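Local coordinates for glycoside hydrolase family 16 protein (Bacteroides ovatus, PDB 7KR6) that probably hydrolyses mixed-linkage beta-glucans as an endo-acting glucanase and is captured here with a fluorinated glucose residue in its glycan-binding cleft, at residues 126-131 with 235-240; 116-121 with 146-151. The protein carries 1 engineered substitution. All blocks are in the same frame, centred on the assembly; numbering follows the deposited sequence.

In the fold
Both interactions are buried in the beta-sandwich of the glycoside hydrolase family 16 fold, and strand 125-133 links them: it pairs with strand 232-240 in interaction 1 and with strand 144-150, which carries residues 146-151 of interaction 2. The Phe-129 N to Met-148 O distance of 3.0 Å, a probable hydrogen bond, joins the two directly. Interaction 1 lies within the glycan-bearing sheet, with a ladder of backbone hydrogen bonds and indole, amide and water contacts on the sugar side. Interaction 2 reaches from that sheet into the sandwich core, where no hydrogen bond crosses and methyl and thioether groups meet. Both touch G2F, the second through Asp-146.

Interaction 1: residues 126-131 with 235-240; sequences WPAFWM and LFNLAV. With G2F (2-deoxy-2-fluoro-alpha-D-glucopyranose), chain C.
Trp-126 to Trp-130 pair with Ala-239 to Leu-235 as neighbouring antiparallel strands, their axes 4.5 Å apart at closest and their directions 162° apart. They belong to the glycan-bearing sheet of the family 16 beta-sandwich (jelly roll). Six backbone hydrogen bonds, two in each of the pairs Trp-126/Ala-239, Ala-128/Asn-237 and Trp-130/Leu-235, define the register. Pro-127, which has no N-H, falls in a non-hydrogen-bonded pair with Leu-238, where none is needed toward that strand.

Alternation divides the side chains. On the core side Phe-129 and Phe-236 lie side by side with ring planes nearly parallel; their centroids are 4.9 Å apart, but the rings are slid so far that they barely overlap. Ile-147 of the adjacent strand touches Phe-129, and Ile-266 on strand 261-271 touches Phe-236.

On the glycan side Trp-130 is the central group. Its CG sits between the backbone N and the carbonyl carbon (chi1 55°), which swings the indole over Leu-235. Leu-235 CB lies 3.6 Å above one face of the Trp-130 ring, a CH-pi contact, and G2F C6 lies 3.4 Å above the opposite face, so the ring is clamped between aliphatic side chain and sugar. Rotation of the indole is further fixed by a hydrogen bond from Trp-130 NE1 to Asn-237 OD1 (2.7 Å, 143° at the hydrogen), the N-H arriving from above the amide carbonyl plane and the amide standing almost perpendicular to the ring. Asn-237 ND2 is bonded to Tyr-67 OH and also donates to a water at 3.0 Å; that water donates to Trp-126 O at 3.1 Å and lies 2.8 Å from G2F O6.

Interaction 2: residues 116-121 with 146-151; sequences IKLPKT and DIMAMG. Engineered in segment 146-151: Ala-149 (natural residue Glu). With G2F (2-deoxy-2-fluoro-alpha-D-glucopyranose), chain C.
Leu-118 meets Met-148 and Met-150 with no ring or amide plane between them: flat side-chain groups play no part across residues 116-121 and 146-151. The one planar side-chain group in the two segments, the carboxylate of Asp-146, is turned to the glycan instead, with OD2 3.5 Å from G2F O5, and the Trp-130 side chain touches it as well.

The segments belong to different layers of the beta-sandwich. Strand 112-117 pairs with strands 197-203 and 261-271, whereas strand 144-150 runs beside strand 125-133. The CA atoms of Ile-116 and Met-148 are 10.5 Å apart, a gap bridged here by side chains; at the loop end Thr-121 CA comes within 5.4 Å of Gly-151 CA.

Met-148 leaves its backbone extended, then folds at its two outer torsions (chi2 -78°, chi3 -71°), which presents CE to two tips at once: Ile-116 CD1 at 4.0 Å and Leu-118 CD1 at 4.1 Å. The same Leu-118 CD1 also rests 3.5 Å from Met-150 SD, those side chains crossing at a slant. Met-264 and Tyr-199 also pack on Leu-118. Beyond them Thr-121 OG1 passes 3.9 Å from Gly-151 CA, but its hydrogen bond is to Gln-192 NE2.

A classic beta bulge sets Ile-147 and Met-148 together opposite Phe-129. Glu-144, Asp-146 and position 149, an engineered alanine replacing the natural glutamate, match the spacing of the family's E-x-D-x-x-E active-site signature, and the bulge lets Asp-146 face the sugar while Met-148 faces the core. With no hydrogen bond crossing between the segments, their cohesion probably comes mainly from dispersion and exclusion of water.

Interaction 1: residues 126-131 with 235-240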
ATOM      1  N   TRP A 126      -4.429  -0.536 -15.825  1.00 17.88           N
ATOM      2  CA  TRP A 126      -4.703   0.104 -14.529  1.00 17.02           C
ATOM      3  C   TRP A 126      -5.869   1.064 -14.680  1.00 16.54           C
ATOM      4  O   TRP A 126      -5.687   2.309 -14.750  1.00 16.74           O
ATOM      5  CB  TRP A 126      -3.409   0.766 -14.063  1.00 17.59           C
ATOM      6  CG  TRP A 126      -3.471   1.510 -12.775  1.00 16.91           C
ATOM      7  CD1 TRP A 126      -4.432   1.484 -11.802  1.00 18.32           C
ATOM      8  CD2 TRP A 126      -2.446   2.395 -12.309  1.00 17.96           C
ATOM      9  NE1 TRP A 126      -4.087   2.331 -10.777  1.00 17.65           N
ATOM     10  CE2 TRP A 126      -2.881   2.907 -11.073  1.00 18.33           C
ATOM     11  CE3 TRP A 126      -1.245   2.869 -12.859  1.00 18.26           C
ATOM     12  CZ2 TRP A 126      -2.131   3.834 -10.360  1.00 18.84           C
ATOM     13  CZ3 TRP A 126      -0.498   3.776 -12.146  1.00 19.30           C
ATOM     14  CH2 TRP A 126      -0.936   4.241 -10.917  1.00 18.79           C
ATOM     15  N   PRO A 127      -7.093   0.525 -14.704  1.00 17.53           N
ATOM     16  CA  PRO A 127      -8.301   1.369 -14.690  1.00 16.68           C
ATOM     17  C   PRO A 127      -8.559   1.932 -13.302  1.00 17.94           C
ATOM     18  O   PRO A 127      -8.252   1.256 -12.306  1.00 16.80           O
ATOM     19  CB  PRO A 127      -9.423   0.388 -14.971  1.00 17.42           C
ATOM     20  CG  PRO A 127      -8.882  -0.962 -14.455  1.00 17.11           C
ATOM     21  CD  PRO A 127      -7.409  -0.915 -14.787  1.00 17.54           C
ATOM     22  N   ALA A 128      -9.174   3.120 -13.245  1.00 17.04           N
ATOM     23  CA  ALA A 128      -9.526   3.729 -11.947  1.00 15.60           C
ATOM     24  C   ALA A 128     -10.751   4.648 -12.096  1.00 14.72           C
ATOM     25  O   ALA A 128     -11.021   5.213 -13.198  1.00 17.06           O
ATOM     26  CB  ALA A 128      -8.338   4.455 -11.370  1.00 16.46           C
ATOM     27  N   PHE A 129     -11.486   4.731 -11.012  1.00 16.23           N
ATOM     28  CA  PHE A 129     -12.629   5.632 -10.788  1.00 16.63           C
ATOM     29  C   PHE A 129     -12.301   6.365  -9.499  1.00 16.19           C
ATOM     30  O   PHE A 129     -12.175   5.683  -8.454  1.00 16.15           O
ATOM     31  CB  PHE A 129     -13.899   4.783 -10.694  1.00 16.78           C
ATOM     32  CG  PHE A 129     -15.141   5.487 -10.203  1.00 18.42           C
ATOM     33  CD1 PHE A 129     -15.400   6.826 -10.513  1.00 19.13           C
ATOM     34  CD2 PHE A 129     -16.060   4.801  -9.441  1.00 19.78           C
ATOM     35  CE1 PHE A 129     -16.569   7.424 -10.067  1.00 19.66           C
ATOM     36  CE2 PHE A 129     -17.240   5.386  -9.007  1.00 18.27           C
ATOM     37  CZ  PHE A 129     -17.482   6.711  -9.325  1.00 18.59           C
ATOM     38  N   TRP A 130     -12.160   7.681  -9.561  1.00 17.40           N
ATOM     39  CA  TRP A 130     -11.573   8.411  -8.425  1.00 17.48           C
ATOM     40  C   TRP A 130     -11.994   9.880  -8.419  1.00 17.06           C
ATOM     41  O   TRP A 130     -12.755  10.289  -9.273  1.00 16.63           O
ATOM     42  CB  TRP A 130     -10.064   8.205  -8.470  1.00 17.60           C
ATOM     43  CG  TRP A 130      -9.341   8.563  -9.729  1.00 16.03           C
ATOM     44  CD1 TRP A 130      -9.423   7.960 -10.951  1.00 18.05           C
ATOM     45  CD2 TRP A 130      -8.240   9.472  -9.819  1.00 17.23           C
ATOM     46  NE1 TRP A 130      -8.490   8.481 -11.798  1.00 18.31           N
ATOM     47  CE2 TRP A 130      -7.757   9.409 -11.132  1.00 17.66           C
ATOM     48  CE3 TRP A 130      -7.617  10.341  -8.914  1.00 16.91           C
ATOM     49  CZ2 TRP A 130      -6.643  10.131 -11.539  1.00 18.60           C
ATOM     50  CZ3 TRP A 130      -6.534  11.060  -9.335  1.00 17.41           C
ATOM     51  CH2 TRP A 130      -6.057  10.963 -10.623  1.00 18.24           C
ATOM     52  N   MET A 131     -11.555  10.593  -7.390  1.00 17.75           N
ATOM     53  CA  MET A 131     -12.001  11.976  -7.140  1.00 18.40           C
ATOM     54  C   MET A 131     -10.820  12.765  -6.605  1.00 17.89           C
ATOM     55  O   MET A 131      -9.971  12.178  -5.889  1.00 17.70           O
ATOM     56  CB  MET A 131     -13.156  11.990  -6.135  1.00 18.84           C
ATOM     57  CG  MET A 131     -14.399  11.320  -6.616  1.00 19.41           C
ATOM     58  SD  MET A 131     -15.566  10.996  -5.284  1.00 24.63           S
ATOM     59  CE  MET A 131     -15.666  12.516  -4.326  1.00 23.30           C
ATOM     60  N   LEU A 235     -12.978  11.698 -11.678  1.00 20.28           N
ATOM     61  CA  LEU A 235     -12.078  11.262 -12.744  1.00 18.12           C
ATOM     62  C   LEU A 235     -12.330   9.805 -13.087  1.00 17.63           C
ATOM     63  O   LEU A 235     -12.725   9.016 -12.200  1.00 18.65           O
ATOM     64  CB  LEU A 235     -10.598  11.394 -12.386  1.00 18.17           C
ATOM     65  CG  LEU A 235     -10.141  12.778 -11.933  1.00 18.59           C
ATOM     66  CD1 LEU A 235     -10.105  12.868 -10.424  1.00 18.94           C
ATOM     67  CD2 LEU A 235      -8.801  13.085 -12.519  1.00 17.60           C
ATOM     68  N   PHE A 236     -12.116   9.507 -14.376  1.00 17.33           N
ATOM     69  CA  PHE A 236     -12.026   8.112 -14.906  1.00 18.63           C
ATOM     70  C   PHE A 236     -10.809   8.025 -15.803  1.00 18.11           C
ATOM     71  O   PHE A 236     -10.551   8.936 -16.605  1.00 18.37           O
ATOM     72  CB  PHE A 236     -13.244   7.702 -15.736  1.00 20.77           C
ATOM     73  CG  PHE A 236     -14.569   7.658 -15.014  1.00 20.08           C
ATOM     74  CD1 PHE A 236     -14.990   6.566 -14.282  1.00 21.12           C
ATOM     75  CD2 PHE A 236     -15.430   8.740 -15.135  1.00 19.99           C
ATOM     76  CE1 PHE A 236     -16.246   6.544 -13.684  1.00 21.18           C
ATOM     77  CE2 PHE A 236     -16.647   8.751 -14.480  1.00 19.67           C
ATOM     78  CZ  PHE A 236     -17.061   7.651 -13.763  1.00 20.75           C
ATOM     79  N   ASN A 237     -10.084   6.911 -15.743  1.00 17.88           N
ATOM     80  CA  ASN A 237      -8.921   6.760 -16.663  1.00 17.59           C
ATOM     81  C   ASN A 237      -8.598   5.290 -16.817  1.00 19.86           C
ATOM     82  O   ASN A 237      -9.002   4.475 -15.949  1.00 18.22           O
ATOM     83  CB  ASN A 237      -7.670   7.478 -16.170  1.00 18.22           C
ATOM     84  CG  ASN A 237      -7.108   6.823 -14.934  1.00 18.99           C
ATOM     85  OD1 ASN A 237      -7.750   6.831 -13.862  1.00 20.74           O
ATOM     86  ND2 ASN A 237      -6.058   6.023 -15.120  1.00 19.36           N
ATOM     87  N   LEU A 238      -7.932   4.988 -17.917  1.00 18.93           N
ATOM     88  CA  LEU A 238      -7.351   3.641 -18.148  1.00 19.50           C
ATOM     89  C   LEU A 238      -5.860   3.871 -18.360  1.00 18.23           C
ATOM     90  O   LEU A 238      -5.413   4.207 -19.481  1.00 18.43           O
ATOM     91  CB  LEU A 238      -8.064   2.931 -19.301  1.00 19.42           C
ATOM     92  CG  LEU A 238      -7.491   1.565 -19.701  1.00 19.42           C
ATOM     93  CD1 LEU A 238      -7.566   0.579 -18.548  1.00 21.66           C
ATOM     94  CD2 LEU A 238      -8.316   1.019 -20.833  1.00 21.15           C
ATOM     95  N   ALA A 239      -5.077   3.691 -17.292  1.00 18.15           N
ATOM     96  CA  ALA A 239      -3.613   3.808 -17.378  1.00 19.85           C
ATOM     97  C   ALA A 239      -3.087   2.468 -17.896  1.00 17.80           C
ATOM     98  O   ALA A 239      -3.810   1.453 -17.777  1.00 19.38           O
ATOM     99  CB  ALA A 239      -2.997   4.191 -16.056  1.00 20.37           C
ATOM    100  N   VAL A 240      -1.914   2.532 -18.521  1.00 19.45           N
ATOM    101  CA  VAL A 240      -1.161   1.325 -18.964  1.00 20.65           C
ATOM    102  C   VAL A 240       0.225   1.356 -18.326  1.00 20.53           C
ATOM    103  O   VAL A 240       1.040   2.313 -18.567  1.00 20.75           O
ATOM    104  CB  VAL A 240      -1.086   1.285 -20.499  1.00 20.89           C
ATOM    105  CG1 VAL A 240      -0.457  -0.012 -20.968  1.00 22.68           C
ATOM    106  CG2 VAL A 240      -2.445   1.508 -21.135  1.00 22.20           C
TER
HETATM  107  C1  G2F C   1      -4.669   8.015  -6.726  1.00 17.26           C
HETATM  108  C2  G2F C   1      -3.240   8.325  -7.017  1.00 18.10           C
HETATM  109  C3  G2F C   1      -3.061   8.872  -8.418  1.00 17.79           C
HETATM  110  C4  G2F C   1      -3.579   7.839  -9.387  1.00 16.81           C
HETATM  111  C5  G2F C   1      -5.090   7.632  -9.053  1.00 17.43           C
HETATM  112  C6  G2F C   1      -5.867   6.701  -9.954  1.00 18.70           C
HETATM  113  O3  G2F C   1      -1.693   9.191  -8.650  1.00 18.78           O
HETATM  114  O4  G2F C   1      -3.351   8.344 -10.750  1.00 18.64           O
HETATM  115  O5  G2F C   1      -5.287   7.164  -7.703  1.00 18.90           O
HETATM  116  O6  G2F C   1      -5.145   5.421 -10.092  1.00 19.33           O
HETATM  117  F2  G2F C   1      -2.740   9.176  -5.985  1.00 20.54           F
HETATM  118  O   HOH W   1      -5.005   4.582 -12.741  1.00 17.73           O

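Interaction 2: residues 116-121 with 146-151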
ATOM      1  N   ILE A 116     -19.601   0.286 -14.484  1.00 19.53           N
ATOM      2  CA  ILE A 116     -18.338   0.167 -15.243  1.00 18.77           C
ATOM      3  C   ILE A 116     -18.134  -1.286 -15.650  1.00 18.99           C
ATOM      4  O   ILE A 116     -18.224  -2.177 -14.787  1.00 20.42           O
ATOM      5  CB  ILE A 116     -17.143   0.674 -14.411  1.00 18.41           C
ATOM      6  CG1 ILE A 116     -17.381   2.092 -13.885  1.00 20.78           C
ATOM      7  CG2 ILE A 116     -15.865   0.616 -15.210  1.00 19.55           C
ATOM      8  CD1 ILE A 116     -16.286   2.594 -12.957  1.00 19.90           C
ATOM      9  N   LYS A 117     -17.726  -1.438 -16.897  1.00 20.20           N
ATOM     10  CA  LYS A 117     -17.254  -2.708 -17.481  1.00 20.42           C
ATOM     11  C   LYS A 117     -15.761  -2.550 -17.720  1.00 20.79           C
ATOM     12  O   LYS A 117     -15.348  -1.628 -18.414  1.00 20.53           O
ATOM     13  CB  LYS A 117     -17.999  -3.025 -18.778  1.00 22.76           C
ATOM     14  CG  LYS A 117     -17.573  -4.378 -19.347  1.00 26.05           C
ATOM     15  CD  LYS A 117     -18.587  -4.891 -20.337  1.00 31.60           C
ATOM     16  CE  LYS A 117     -18.105  -4.791 -21.749  1.00 36.31           C
ATOM     17  NZ  LYS A 117     -19.223  -5.038 -22.694  1.00 37.85           N
ATOM     18  N   LEU A 118     -14.990  -3.486 -17.179  1.00 20.56           N
ATOM     19  CA  LEU A 118     -13.515  -3.400 -17.143  1.00 20.21           C
ATOM     20  C   LEU A 118     -12.960  -4.464 -18.081  1.00 23.81           C
ATOM     21  O   LEU A 118     -13.470  -5.581 -18.136  1.00 25.95           O
ATOM     22  CB  LEU A 118     -13.024  -3.625 -15.712  1.00 20.32           C
ATOM     23  CG  LEU A 118     -13.329  -2.502 -14.740  1.00 21.11           C
ATOM     24  CD1 LEU A 118     -12.917  -2.871 -13.323  1.00 22.80           C
ATOM     25  CD2 LEU A 118     -12.686  -1.201 -15.214  1.00 22.35           C
ATOM     26  N   PRO A 119     -11.844  -4.144 -18.756  1.00 22.86           N
ATOM     27  CA  PRO A 119     -11.065  -5.125 -19.506  1.00 23.36           C
ATOM     28  C   PRO A 119     -10.361  -6.047 -18.496  1.00 21.86           C
ATOM     29  O   PRO A 119     -10.171  -5.717 -17.317  1.00 23.08           O
ATOM     30  CB  PRO A 119     -10.013  -4.281 -20.228  1.00 24.07           C
ATOM     31  CG  PRO A 119      -9.796  -3.149 -19.272  1.00 25.61           C
ATOM     32  CD  PRO A 119     -11.149  -2.861 -18.656  1.00 24.88           C
ATOM     33  N   LYS A 120      -9.947  -7.214 -18.970  1.00 23.19           N
ATOM     34  CA  LYS A 120      -8.931  -8.012 -18.253  1.00 25.31           C
ATOM     35  C   LYS A 120      -7.659  -7.187 -18.077  1.00 21.08           C
ATOM     36  O   LYS A 120      -7.052  -6.763 -19.066  1.00 23.43           O
ATOM     37  CB  LYS A 120      -8.767  -9.340 -19.000  1.00 30.38           C
ATOM     38  CG  LYS A 120     -10.012 -10.200 -18.825  1.00 31.51           C
ATOM     39  CD  LYS A 120      -9.898 -11.590 -19.320  1.00 37.10           C
ATOM     40  CE  LYS A 120     -11.266 -12.221 -19.469  1.00 36.49           C
ATOM     41  NZ  LYS A 120     -11.949 -12.420 -18.172  1.00 32.18           N
ATOM     42  N   THR A 121      -7.249  -6.974 -16.830  1.00 20.16           N
ATOM     43  CA  THR A 121      -6.129  -6.059 -16.527  1.00 19.32           C
ATOM     44  C   THR A 121      -4.793  -6.791 -16.546  1.00 20.26           C
ATOM     45  O   THR A 121      -3.742  -6.092 -16.653  1.00 20.30           O
ATOM     46  CB  THR A 121      -6.330  -5.361 -15.179  1.00 18.97           C
ATOM     47  OG1 THR A 121      -6.511  -6.308 -14.110  1.00 19.49           O
ATOM     48  CG2 THR A 121      -7.493  -4.405 -15.256  1.00 19.01           C
ATOM     49  N   ASP A 146      -9.452   7.325  -4.175  1.00 17.55           N
ATOM     50  CA  ASP A 146      -9.405   6.270  -5.199  1.00 17.68           C
ATOM     51  C   ASP A 146     -10.522   5.306  -4.842  1.00 17.06           C
ATOM     52  O   ASP A 146     -10.325   4.463  -3.988  1.00 17.94           O
ATOM     53  CB  ASP A 146      -8.012   5.702  -5.315  1.00 17.65           C
ATOM     54  CG  ASP A 146      -7.813   4.787  -6.476  1.00 27.93           C
ATOM     55  OD1 ASP A 146      -8.673   4.805  -7.406  1.00 27.51           O
ATOM     56  OD2 ASP A 146      -6.685   4.156  -6.449  1.00 33.00           O
ATOM     57  N   ILE A 147     -11.675   5.445  -5.506  1.00 17.42           N
ATOM     58  CA  ILE A 147     -12.866   4.645  -5.146  1.00 16.96           C
ATOM     59  C   ILE A 147     -12.569   3.185  -5.531  1.00 17.07           C
ATOM     60  O   ILE A 147     -12.756   2.272  -4.714  1.00 17.93           O
ATOM     61  CB  ILE A 147     -14.147   5.155  -5.821  1.00 17.59           C
ATOM     62  CG1 ILE A 147     -14.498   6.573  -5.373  1.00 18.70           C
ATOM     63  CG2 ILE A 147     -15.294   4.199  -5.560  1.00 18.94           C
ATOM     64  CD1 ILE A 147     -15.562   7.215  -6.199  1.00 17.44           C
ATOM     65  N   MET A 148     -12.100   3.015  -6.746  1.00 18.10           N
ATOM     66  CA  MET A 148     -11.739   1.669  -7.240  1.00 18.76           C
ATOM     67  C   MET A 148     -10.563   1.828  -8.185  1.00 18.48           C
ATOM     68  O   MET A 148     -10.553   2.717  -9.019  1.00 19.75           O
ATOM     69  CB  MET A 148     -12.944   1.056  -7.964  1.00 23.71           C
ATOM     70  CG  MET A 148     -12.702  -0.261  -8.741  1.00 28.34           C
ATOM     71  SD  MET A 148     -11.890  -0.091 -10.342  1.00 25.72           S
ATOM     72  CE  MET A 148     -13.180   0.662 -11.337  1.00 26.69           C
ATOM     73  N   ALA A 149      -9.609   0.917  -8.056  1.00 16.53           N
ATOM     74  CA  ALA A 149      -8.575   0.664  -9.055  1.00 18.22           C
ATOM     75  C   ALA A 149      -8.381  -0.840  -9.124  1.00 14.76           C
ATOM     76  O   ALA A 149      -8.515  -1.513  -8.099  1.00 16.78           O
ATOM     77  CB  ALA A 149      -7.304   1.343  -8.696  1.00 18.39           C
ATOM     78  N   MET A 150      -8.103  -1.332 -10.316  1.00 17.03           N
ATOM     79  CA  MET A 150      -7.638  -2.744 -10.468  1.00 16.94           C
ATOM     80  C   MET A 150      -6.319  -2.716 -11.214  1.00 16.40           C
ATOM     81  O   MET A 150      -5.926  -1.688 -11.797  1.00 16.45           O
ATOM     82  CB  MET A 150      -8.672  -3.589 -11.205  1.00 18.18           C
ATOM     83  CG  MET A 150      -9.970  -3.650 -10.459  1.00 19.19           C
ATOM     84  SD  MET A 150     -11.141  -4.877 -11.031  1.00 18.93           S
ATOM     85  CE  MET A 150     -10.460  -6.333 -10.233  1.00 18.53           C
ATOM     86  N   GLY A 151      -5.602  -3.835 -11.177  1.00 16.51           N
ATOM     87  CA  GLY A 151      -4.336  -3.926 -11.930  1.00 17.08           C
ATOM     88  C   GLY A 151      -3.116  -3.988 -11.025  1.00 17.77           C
ATOM     89  O   GLY A 151      -1.988  -3.956 -11.552  1.00 18.48           O
TER
HETATM   90  C1  G2F C   1      -4.669   8.015  -6.726  1.00 17.26           C
HETATM   91  C2  G2F C   1      -3.240   8.325  -7.017  1.00 18.10           C
HETATM   92  C3  G2F C   1      -3.061   8.872  -8.418  1.00 17.79           C
HETATM   93  C4  G2F C   1      -3.579   7.839  -9.387  1.00 16.81           C
HETATM   94  C5  G2F C   1      -5.090   7.632  -9.053  1.00 17.43           C
HETATM   95  C6  G2F C   1      -5.867   6.701  -9.954  1.00 18.70           C
HETATM   96  O3  G2F C   1      -1.693   9.191  -8.650  1.00 18.78           O
HETATM   97  O4  G2F C   1      -3.351   8.344 -10.750  1.00 18.64           O
HETATM   98  O5  G2F C   1      -5.287   7.164  -7.703  1.00 18.90           O
HETATM   99  O6  G2F C   1      -5.145   5.421 -10.092  1.00 19.33           O
HETATM  100  F2  G2F C   1      -2.740   9.176  -5.985  1.00 20.54           F